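Local coordinates for protein carbohydrate binding family 6 (Clostridium thermocellum, PDB 5A8C) that probably hydrolyses terminal alpha-L-arabinofuranosyl linkages in arabinose-containing polysaccharides, as a family 43 glycoside hydrolase with a five-bladed beta-propeller fold, at residues I74-D77 / N81-D84; V107-K112 / V165-D170. All coordinates share one frame; numbering follows the deposited sequence.

How the contacts relate
The chain reaches contact 1 first, where only three residues separate 74-77 from 81-84; it closes the short loop of the hairpin formed by strands 70-76 and 83-90, the last two strands of a four-stranded antiparallel blade. Contact 2 opens later and spans a much longer excursion of 52 residues, bringing strand 104-109 of one sheet against strand 164-167 of the next. The two loops therefore follow in series and neither nest nor cross. The centres of contact 1 and contact 2 lie about 23 Å apart, and the nearest atoms of contact 1 and contact 2 about 13 Å apart. Contact 1 works within one blade of the propeller, whereas contact 2 joins two neighbouring blades.

Contact 1. Residues I74-D77 / N81-D84; sequences ISTD and NWTD
Thr76 and Trp82 meet through a methyl group laid on an indole. The Thr76 CG2 methyl sits over one face of the six-membered ring of Trp82, 3.6 Å from its centroid and 19° off the ring normal, a CH-pi contact. Threonine suits the place because its two branches do different work: with OG1 anti to the backbone N (chi1 -169°), the hydroxyl turns to the backbone of Asn81, just before strand 83-90, while CG2 stays over the indole. Thr76 OG1 donates to Asn81 O across 2.8 Å, arriving above the carbonyl plane, and it also accepts from the amide of Asp78 in the turn. The amide N of Asp77 donates to a water that also lies within hydrogen-bonding distance of Asp77 OD1 and Asn81 O and may bridge the two.

These residues close the beta hairpin of strands 70-76 and 83-90, the outer pair of a propeller blade. Ser75 and Thr83 form an antiparallel hydrogen-bonded pair: Ser75 N reaches Thr83 O at 3.0 Å, and Thr83 N reaches Ser75 O at 2.8 Å. The side chain of Ser75 leaves on the opposite face of the sheet from that of Ile74, and its OG is hydrogen-bonded to His85 and Arg48; a small hydroxyl fits between these larger polar groups.

Ile74 and Asp84 are the adjoining non-hydrogen-bonded pair. The Ile74 CG1 branch lies between its backbone N and carbonyl carbon (chi1 69°), which, with the branch extended beyond it, brings CD1 obliquely to the indole, 3.8 Å from Trp82 CE3. The Trp82 ring reaches back across strand 70-76, where Ile51 and Ile31 also touch it. The Asp84 carboxylate extends from the hairpin to a salt bridge with Arg35, its other oxygen accepting from the amide of Gly86.

Contact 2. Residues V107-K112 / V165-D170; sequences VYRNNK and VFVDDD
Neighbouring blades of the five-bladed beta-propeller come together here, strand 104-109 of one sheet facing strand 164-167 of the next. The short strands run at 33° to each other with their axes 8.3 Å apart, and no hydrogen bond passes between them: the join is made by side chains. Branched valines suit such an interface, being compact, apolar and well matched to extended backbone.

Val107 is buried and offers one methyl to each of two partners. Its CG2 meets Val165 CG1 at 3.7 Å, with the two side chains roughly perpendicular, while its CG1 lies 4.0 Å from Val167 CG2. This division follows from the torsion, since CG1 stands anti to the backbone N (chi1 180°) and CG2 anti to the carbonyl carbon. Met194 packs against both Val107 and Val165, extending the apolar patch.

Farther along, the third partner is Arg109. Stretched out through its methylenes, the Arg109 side chain is long enough to pass beside Val167 and still bring the charged end to polar groups: NH2 donates to the carbonyl of Gly171 and, weakly, to Asn192. The flat guanidinium offers its face, where a cation is poorly hydrated, to a methyl: Val167 CG1 sits over its centre, 3.8 Å from Arg109 CZ.

Contact 1. Residues I74-D77 / N81-D84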
ATOM      1  N   ILE A  74      -9.140  10.021  -1.344  1.00  6.61           N
ATOM      2  CA  ILE A  74     -10.586  10.122  -1.047  1.00  7.02           C
ATOM      3  C   ILE A  74     -10.748   9.923   0.456  1.00  6.87           C
ATOM      4  O   ILE A  74      -9.907   9.323   1.111  1.00  7.58           O
ATOM      5  CB  ILE A  74     -11.406   9.123  -1.888  1.00  7.35           C
ATOM      6  CG1 ILE A  74     -11.163   7.678  -1.488  1.00  7.68           C
ATOM      7  CG2 ILE A  74     -11.194   9.351  -3.364  1.00  8.22           C
ATOM      8  CD1 ILE A  74     -12.040   6.671  -2.197  1.00  8.79           C
ATOM      9  N   SER A  75     -11.879  10.378   1.001  1.00  7.58           N
ATOM     10  CA  SER A  75     -12.107  10.156   2.423  1.00  7.52           C
ATOM     11  C   SER A  75     -13.561  10.084   2.739  1.00  7.89           C
ATOM     12  O   SER A  75     -14.446  10.506   1.988  1.00  9.03           O
ATOM     13  CB  SER A  75     -11.459  11.236   3.309  1.00  8.71           C
ATOM     14  OG  SER A  75     -12.206  12.458   3.264  1.00  9.75           O
ATOM     15  N   THR A  76     -13.831   9.600   3.956  1.00  8.22           N
ATOM     16  CA  THR A  76     -15.191   9.490   4.461  1.00  8.87           C
ATOM     17  C   THR A  76     -15.212   9.663   5.964  1.00  8.89           C
ATOM     18  O   THR A  76     -14.265   9.336   6.645  1.00  9.41           O
ATOM     19  CB  THR A  76     -15.777   8.123   4.103  1.00  9.45           C
ATOM     20  OG1 THR A  76     -17.198   8.113   4.368  1.00 10.27           O
ATOM     21  CG2 THR A  76     -15.117   6.961   4.841  1.00  9.92           C
ATOM     22  N   ASP A  77     -16.365  10.118   6.470  1.00 10.10           N
ATOM     23  CA  ASP A  77     -16.640  10.044   7.907  1.00 11.74           C
ATOM     24  C   ASP A  77     -17.750   9.098   8.254  1.00 11.31           C
ATOM     25  O   ASP A  77     -18.106   9.016   9.422  1.00 12.48           O
ATOM     26  CB  ASP A  77     -16.890  11.401   8.582  1.00 14.77           C
ATOM     27  CG  ASP A  77     -18.190  12.002   8.262  1.00 17.68           C
ATOM     28  OD1 ASP A  77     -18.930  11.413   7.463  1.00 21.74           O
ATOM     29  OD2 ASP A  77     -18.475  13.065   8.888  1.00 28.30           O
ATOM     30  N   ASN A  81     -20.517   8.274   2.171  1.00 11.54           N
ATOM     31  CA  ASN A  81     -20.223   9.402   1.306  1.00 11.26           C
ATOM     32  C   ASN A  81     -18.719   9.515   1.233  1.00 10.40           C
ATOM     33  O   ASN A  81     -18.091   9.746   2.277  1.00 11.56           O
ATOM     34  CB  ASN A  81     -20.889  10.701   1.837  1.00 12.64           C
ATOM     35  CG  ASN A  81     -20.881  11.824   0.784  1.00 13.65           C
ATOM     36  OD1 ASN A  81     -19.969  11.963   0.021  1.00 17.83           O
ATOM     37  ND2 ASN A  81     -21.914  12.656   0.776  1.00 15.60           N
ATOM     38  N   TRP A  82     -18.173   9.373   0.040  1.00  9.34           N
ATOM     39  CA  TRP A  82     -16.754   9.511  -0.196  1.00  9.25           C
ATOM     40  C   TRP A  82     -16.472  10.841  -0.857  1.00  9.91           C
ATOM     41  O   TRP A  82     -17.037  11.135  -1.932  1.00 11.39           O
ATOM     42  CB  TRP A  82     -16.240   8.335  -1.055  1.00  9.71           C
ATOM     43  CG  TRP A  82     -16.327   7.027  -0.331  1.00 10.02           C
ATOM     44  CD1 TRP A  82     -17.348   6.155  -0.328  1.00 11.36           C
ATOM     45  CD2 TRP A  82     -15.354   6.491   0.579  1.00  9.65           C
ATOM     46  NE1 TRP A  82     -17.102   5.120   0.521  1.00 11.49           N
ATOM     47  CE2 TRP A  82     -15.851   5.273   1.062  1.00 10.76           C
ATOM     48  CE3 TRP A  82     -14.065   6.900   0.980  1.00 10.45           C
ATOM     49  CZ2 TRP A  82     -15.120   4.453   1.963  1.00 12.51           C
ATOM     50  CZ3 TRP A  82     -13.352   6.103   1.867  1.00 12.08           C
ATOM     51  CH2 TRP A  82     -13.892   4.899   2.332  1.00 12.71           C
ATOM     52  N   THR A  83     -15.637  11.653  -0.260  1.00  9.31           N
ATOM     53  CA  THR A  83     -15.216  12.918  -0.827  1.00  9.08           C
ATOM     54  C   THR A  83     -13.960  12.737  -1.632  1.00  8.65           C
ATOM     55  O   THR A  83     -13.008  12.086  -1.193  1.00  9.11           O
ATOM     56  CB  THR A  83     -14.962  13.932   0.295  1.00 11.17           C
ATOM     57  OG1 THR A  83     -16.169  14.071   1.058  1.00 15.24           O
ATOM     58  CG2 THR A  83     -14.513  15.251  -0.227  1.00 12.53           C
ATOM     59  N   ASP A  84     -13.940  13.293  -2.832  1.00  8.44           N
ATOM     60  CA  ASP A  84     -12.785  13.280  -3.717  1.00  8.65           C
ATOM     61  C   ASP A  84     -11.912  14.442  -3.407  1.00  8.63           C
ATOM     62  O   ASP A  84     -12.298  15.590  -3.607  1.00 10.68           O
ATOM     63  CB  ASP A  84     -13.314  13.342  -5.142  1.00  9.35           C
ATOM     64  CG  ASP A  84     -12.250  13.258  -6.212  1.00  9.83           C
ATOM     65  OD1 ASP A  84     -11.056  13.080  -5.898  1.00  9.97           O
ATOM     66  OD2 ASP A  84     -12.639  13.329  -7.416  1.00 12.19           O
TER
HETATM   67  O   HOH W   1     -18.521  11.031   4.839  1.00 23.70           O

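Contact 2. Residues V107-K112 / V165-D170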
ATOM      1  N   VAL A 107       1.391   7.649   6.712  1.00  5.64           N
ATOM      2  CA  VAL A 107       1.561   7.628   8.179  1.00  5.84           C
ATOM      3  C   VAL A 107       1.254   9.036   8.684  1.00  5.92           C
ATOM      4  O   VAL A 107       1.713  10.026   8.125  1.00  6.88           O
ATOM      5  CB  VAL A 107       2.997   7.218   8.583  1.00  7.03           C
ATOM      6  CG1 VAL A 107       3.134   7.218  10.083  1.00  8.01           C
ATOM      7  CG2 VAL A 107       3.327   5.862   8.032  1.00  8.55           C
ATOM      8  N   TYR A 108       0.510   9.091   9.810  1.00  6.20           N
ATOM      9  CA  TYR A 108       0.289  10.330  10.568  1.00  6.67           C
ATOM     10  C   TYR A 108       1.191  10.295  11.811  1.00  7.05           C
ATOM     11  O   TYR A 108       1.052   9.395  12.624  1.00  8.13           O
ATOM     12  CB  TYR A 108      -1.185  10.444  10.933  1.00  7.55           C
ATOM     13  CG  TYR A 108      -1.556  11.614  11.812  1.00  8.40           C
ATOM     14  CD1 TYR A 108      -1.276  12.926  11.445  1.00  8.70           C
ATOM     15  CD2 TYR A 108      -2.222  11.426  13.030  1.00 10.05           C
ATOM     16  CE1 TYR A 108      -1.645  14.014  12.231  1.00  9.86           C
ATOM     17  CE2 TYR A 108      -2.572  12.508  13.817  1.00 10.43           C
ATOM     18  CZ  TYR A 108      -2.286  13.792  13.424  1.00 10.14           C
ATOM     19  OH  TYR A 108      -2.646  14.830  14.252  1.00 12.24           O
ATOM     20  N   ARG A 109       2.149  11.222  11.861  1.00  7.20           N
ATOM     21  CA  ARG A 109       3.092  11.247  13.000  1.00  7.07           C
ATOM     22  C   ARG A 109       3.527  12.665  13.195  1.00  7.99           C
ATOM     23  O   ARG A 109       3.651  13.414  12.205  1.00  8.79           O
ATOM     24  CB  ARG A 109       4.315  10.361  12.720  1.00  7.04           C
ATOM     25  CG  ARG A 109       5.144  10.090  13.973  1.00  7.40           C
ATOM     26  CD  ARG A 109       6.332   9.238  13.738  1.00  6.89           C
ATOM     27  NE  ARG A 109       6.910   8.847  15.010  1.00  8.06           N
ATOM     28  CZ  ARG A 109       7.981   8.079  15.162  1.00  8.01           C
ATOM     29  NH1 ARG A 109       8.632   7.625  14.130  1.00  7.09           N
ATOM     30  NH2 ARG A 109       8.391   7.787  16.387  1.00 11.72           N
ATOM     31  N   ASN A 110       3.804  13.086  14.422  1.00 10.10           N
ATOM     32  CA  ASN A 110       4.325  14.450  14.623  1.00 12.48           C
ATOM     33  C   ASN A 110       3.351  15.490  14.141  1.00 11.23           C
ATOM     34  O   ASN A 110       3.781  16.587  13.808  1.00 13.55           O
ATOM     35  CB  ASN A 110       5.706  14.684  13.905  1.00 13.77           C
ATOM     36  CG  ASN A 110       6.721  13.565  14.140  1.00 14.78           C
ATOM     37  OD1 ASN A 110       6.839  13.095  15.291  1.00 15.88           O
ATOM     38  ND2 ASN A 110       7.458  13.142  13.066  1.00 14.38           N
ATOM     39  N   ASN A 111       2.072  15.175  14.116  1.00 10.46           N
ATOM     40  CA  ASN A 111       1.056  16.050  13.591  1.00 11.28           C
ATOM     41  C   ASN A 111       1.323  16.453  12.128  1.00 10.68           C
ATOM     42  O   ASN A 111       0.873  17.520  11.664  1.00 12.27           O
ATOM     43  CB  ASN A 111       0.848  17.286  14.440  1.00 12.42           C
ATOM     44  CG  ASN A 111      -0.477  17.943  14.214  1.00 12.25           C
ATOM     45  OD1 ASN A 111      -1.497  17.286  13.961  1.00 13.20           O
ATOM     46  ND2 ASN A 111      -0.481  19.222  14.328  1.00 12.75           N
ATOM     47  N   LYS A 112       1.927  15.550  11.375  1.00  9.44           N
ATOM     48  CA  LYS A 112       2.204  15.705   9.951  1.00  8.39           C
ATOM     49  C   LYS A 112       1.843  14.399   9.264  1.00  6.73           C
ATOM     50  O   LYS A 112       1.644  13.353   9.896  1.00  7.61           O
ATOM     51  CB  LYS A 112       3.680  16.061   9.680  1.00 10.16           C
ATOM     52  CG  LYS A 112       4.058  17.429  10.226  1.00 13.66           C
ATOM     53  CD  LYS A 112       5.541  17.788  10.028  1.00 18.56           C
ATOM     54  CE  LYS A 112       5.919  18.869  11.033  1.00 25.17           C
ATOM     55  NZ  LYS A 112       5.889  18.328  12.413  1.00 29.18           N
ATOM     56  N   VAL A 165       5.102   1.461   5.659  1.00  6.00           N
ATOM     57  CA  VAL A 165       5.707   2.056   6.846  1.00  5.81           C
ATOM     58  C   VAL A 165       4.791   1.844   8.051  1.00  5.87           C
ATOM     59  O   VAL A 165       3.568   1.880   7.936  1.00  7.37           O
ATOM     60  CB  VAL A 165       6.059   3.532   6.582  1.00  6.49           C
ATOM     61  CG1 VAL A 165       6.665   4.208   7.799  1.00  7.00           C
ATOM     62  CG2 VAL A 165       6.991   3.654   5.400  1.00  7.20           C
ATOM     63  N   PHE A 166       5.426   1.632   9.198  1.00  6.22           N
ATOM     64  CA  PHE A 166       4.784   1.287  10.428  1.00  7.20           C
ATOM     65  C   PHE A 166       5.567   1.926  11.598  1.00  6.51           C
ATOM     66  O   PHE A 166       6.787   1.850  11.584  1.00  7.71           O
ATOM     67  CB  PHE A 166       4.783  -0.274  10.527  1.00  8.68           C
ATOM     68  CG  PHE A 166       4.513  -0.773  11.885  1.00  8.05           C
ATOM     69  CD1 PHE A 166       3.229  -0.790  12.426  1.00  9.98           C
ATOM     70  CD2 PHE A 166       5.537  -1.287  12.669  1.00 11.01           C
ATOM     71  CE1 PHE A 166       2.975  -1.245  13.735  1.00 10.92           C
ATOM     72  CE2 PHE A 166       5.288  -1.787  13.929  1.00 11.65           C
ATOM     73  CZ  PHE A 166       4.035  -1.762  14.469  1.00 12.10           C
ATOM     74  N   VAL A 167       4.848   2.411  12.609  1.00  6.01           N
ATOM     75  CA  VAL A 167       5.459   2.997  13.803  1.00  6.30           C
ATOM     76  C   VAL A 167       5.098   2.108  14.998  1.00  6.02           C
ATOM     77  O   VAL A 167       3.921   1.956  15.282  1.00  7.02           O
ATOM     78  CB  VAL A 167       5.028   4.461  14.019  1.00  7.44           C
ATOM     79  CG1 VAL A 167       5.720   5.039  15.239  1.00  8.79           C
ATOM     80  CG2 VAL A 167       5.281   5.303  12.792  1.00  8.53           C
ATOM     81  N   ASP A 168       6.112   1.545  15.644  1.00  6.61           N
ATOM     82  CA  ASP A 168       5.874   0.599  16.746  1.00  6.78           C
ATOM     83  C   ASP A 168       5.635   1.344  18.072  1.00  6.94           C
ATOM     84  O   ASP A 168       5.809   2.565  18.201  1.00  8.13           O
ATOM     85  CB  ASP A 168       7.041  -0.347  16.833  1.00  6.89           C
ATOM     86  CG  ASP A 168       6.705  -1.722  17.412  1.00  7.37           C
ATOM     87  OD1 ASP A 168       5.571  -1.947  17.844  1.00  7.96           O
ATOM     88  OD2 ASP A 168       7.670  -2.538  17.423  1.00  8.50           O
ATOM     89  N   ASP A 169       5.227   0.560  19.072  1.00  7.17           N
ATOM     90  CA  ASP A 169       4.923   1.055  20.388  1.00  8.31           C
ATOM     91  C   ASP A 169       6.079   1.750  21.076  1.00  7.56           C
ATOM     92  O   ASP A 169       5.892   2.656  21.874  1.00  8.52           O
ATOM     93  CB  ASP A 169       4.516  -0.130  21.314  1.00  9.68           C
ATOM     94  CG  ASP A 169       3.202  -0.746  20.983  1.00 10.44           C
ATOM     95  OD1 ASP A 169       2.238  -0.047  20.619  1.00 13.45           O
ATOM     96  OD2 ASP A 169       3.059  -1.986  21.211  1.00 14.42           O
ATOM     97  N   ASP A 170       7.301   1.288  20.788  1.00  7.86           N
ATOM     98  CA  ASP A 170       8.551   1.839  21.306  1.00  8.64           C
ATOM     99  C   ASP A 170       8.978   3.088  20.608  1.00  7.84           C
ATOM    100  O   ASP A 170      10.038   3.644  20.919  1.00  8.79           O
ATOM    101  CB  ASP A 170       9.682   0.781  21.229  1.00  9.95           C
ATOM    102  CG  ASP A 170      10.000   0.314  19.818  1.00 10.20           C
ATOM    103  OD1 ASP A 170       9.430   0.798  18.854  1.00  9.50           O
ATOM    104  OD2 ASP A 170      10.875  -0.586  19.695  1.00 12.26           O
TER